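Local structure of nicotinate phosphoribosyltransferase (Vibrio cholerae, 4HL7) at residues R292-C297 / V385-D390. The protein probably catalyses the ATP-assisted formation of nicotinate D-ribonucleotide from nicotinate and 5-phospho-alpha-D-ribose 1-diphosphate, a step of NAD(+) biosynthesis. Sequence-based numbering, arbitrary orientation.
Sequences RHDSGC and VAKISD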
loop_
_atom_site.group_PDB
_atom_site.type_symbol
_atom_site.label_atom_id
_atom_site.label_comp_id
_atom_site.label_asym_id
_atom_site.label_seq_id
_atom_site.Cartn_x
_atom_site.Cartn_y
_atom_site.Cartn_z
ATOM N N ARG A 292 10.261 4.014 5.246
ATOM C CA ARG A 292 9.091 4.684 4.640
ATOM C C ARG A 292 8.332 5.447 5.717
ATOM O O ARG A 292 8.078 4.906 6.808
ATOM C CB ARG A 292 8.168 3.632 3.982
ATOM C CG ARG A 292 6.923 4.249 3.297
ATOM C CD ARG A 292 6.081 3.163 2.571
ATOM N NE ARG A 292 4.926 2.913 3.419
ATOM C CZ ARG A 292 4.499 1.731 3.868
ATOM N NH1 ARG A 292 3.479 1.705 4.729
ATOM N NH2 ARG A 292 5.012 0.583 3.429
ATOM N N HIS A 293 7.909 6.665 5.378
ATOM C CA HIS A 293 7.096 7.482 6.292
ATOM C C HIS A 293 5.650 7.359 5.911
ATOM O O HIS A 293 5.304 7.585 4.751
ATOM C CB HIS A 293 7.484 8.949 6.145
ATOM C CG HIS A 293 6.610 9.871 6.926
ATOM N ND1 HIS A 293 5.634 10.589 6.347
ATOM C CD2 HIS A 293 6.489 10.067 8.292
ATOM C CE1 HIS A 293 4.952 11.252 7.276
ATOM N NE2 HIS A 293 5.463 10.927 8.475
ATOM N N ASP A 294 4.784 7.046 6.878
ATOM C CA ASP A 294 3.350 6.900 6.557
ATOM C C ASP A 294 2.380 7.532 7.553
ATOM O O ASP A 294 1.189 7.450 7.359
ATOM C CB ASP A 294 2.997 5.420 6.434
ATOM C CG ASP A 294 1.692 5.175 5.594
ATOM O OD1 ASP A 294 0.822 4.374 6.059
ATOM O OD2 ASP A 294 1.513 5.785 4.496
ATOM N N SER A 295 2.860 8.114 8.645
ATOM C CA SER A 295 1.930 8.789 9.570
ATOM C C SER A 295 2.680 9.822 10.389
ATOM O O SER A 295 3.902 9.700 10.590
ATOM C CB SER A 295 1.276 7.786 10.513
ATOM O OG SER A 295 2.251 7.158 11.296
ATOM N N GLY A 296 1.974 10.834 10.860
ATOM C CA GLY A 296 2.627 11.837 11.744
ATOM C C GLY A 296 3.481 12.769 10.911
ATOM O O GLY A 296 3.390 12.784 9.664
ATOM N N CYS A 297 4.149 13.687 11.584
ATOM C CA CYS A 297 4.833 14.779 10.886
ATOM C C CYS A 297 6.054 14.225 10.143
ATOM O O CYS A 297 6.905 13.553 10.755
ATOM C CB CYS A 297 5.316 15.800 11.905
ATOM S SG CYS A 297 6.391 17.096 11.195
ATOM N N VAL A 385 -3.999 -9.277 15.655
ATOM C CA VAL A 385 -2.759 -8.513 15.406
ATOM C C VAL A 385 -3.190 -7.042 15.291
ATOM O O VAL A 385 -4.378 -6.754 15.138
ATOM C CB VAL A 385 -2.024 -8.968 14.117
ATOM C CG1 VAL A 385 -1.610 -10.447 14.217
ATOM C CG2 VAL A 385 -2.901 -8.686 12.871
ATOM N N ALA A 386 -2.260 -6.124 15.448
ATOM C CA ALA A 386 -2.664 -4.692 15.520
ATOM C C ALA A 386 -1.656 -3.765 14.906
ATOM O O ALA A 386 -0.488 -4.072 14.836
ATOM C CB ALA A 386 -2.908 -4.267 16.940
ATOM N N LYS A 387 -2.150 -2.620 14.435
ATOM C CA LYS A 387 -1.271 -1.546 14.039
ATOM C C LYS A 387 -1.573 -0.368 14.934
ATOM O O LYS A 387 -2.734 -0.043 15.189
ATOM C CB LYS A 387 -1.511 -1.120 12.593
ATOM C CG LYS A 387 -0.594 -0.006 12.145
ATOM C CD LYS A 387 -0.832 0.266 10.685
ATOM C CE LYS A 387 -0.467 1.679 10.362
ATOM N NZ LYS A 387 -1.168 2.028 9.101
ATOM N N ILE A 388 -0.530 0.307 15.405
ATOM C CA ILE A 388 -0.768 1.414 16.323
ATOM C C ILE A 388 -0.611 2.738 15.520
ATOM O O ILE A 388 -1.552 3.503 15.351
ATOM C CB ILE A 388 0.200 1.354 17.537
ATOM C CG1 ILE A 388 -0.154 0.157 18.402
ATOM C CG2 ILE A 388 -0.017 2.578 18.452
ATOM C CD1 ILE A 388 0.927 -0.315 19.331
ATOM N N SER A 389 0.609 2.920 15.045
ATOM C CA SER A 389 1.158 4.031 14.215
ATOM C C SER A 389 1.577 5.267 15.031
ATOM O O SER A 389 1.431 5.320 16.269
ATOM C CB SER A 389 0.272 4.425 13.011
ATOM O OG SER A 389 -0.618 5.487 13.433
ATOM N N ASP A 390 2.074 6.279 14.327
ATOM C CA ASP A 390 2.477 7.513 15.022
ATOM C C ASP A 390 1.348 8.526 15.135
ATOM O O ASP A 390 1.534 9.637 15.705
ATOM C CB ASP A 390 3.700 8.106 14.378
ATOM C CG ASP A 390 4.972 7.334 14.752
ATOM O OD1 ASP A 390 5.182 6.993 15.981
ATOM O OD2 ASP A 390 5.785 7.137 13.810
HETATM O O HOH W 1 0.422 4.186 8.686
HETATM O O HOH W 2 5.862 7.965 11.360
#
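Ser295 and Asp390 make the one direct hydrogen bond between 292-297 and 385-390. Ser295 CB heads for the loop 385-390 and comes no nearer than 4.2 Å, to both Ser389 OG and Asp390 N. The next atom, OG, sits between its own backbone N and carbonyl carbon (chi1 62°), and this turn brings it to 3.2 Å from Asp390 N. The N-H...OG angle is 150°, a moderate bend, while Asp390 CB lies alongside OG at 3.5 Å and Ser389 CB at 3.8 Å. Asp269 OD2 also hydrogen-bonds OG, so this buried hydroxyl has two polar partners.

Beside this bond, Asp294 OD1 and Lys387 NZ stand 4.3 Å apart, too far for a direct salt bridge. One water spans them, donating to OD1 and accepting from NZ at 2.7 Å each. An essentially extended lysine chain carries NZ there. Asp294 OD2 is hydrogen-bonded to Ser324 OG, and both Asp294 and Lys387 touch His232, the predicted autophosphorylation site, unmodified here.

The loop leaving the C-terminal end of strand 290-293 thus meets the loop after strand 383-384. TIM-barrel-like enzymes place active sites at such strand ends, and a sulfate about 6 Å from the Asp294 side chain, probably from the crystallisation liquor, may mark a phosphate-binding pocket.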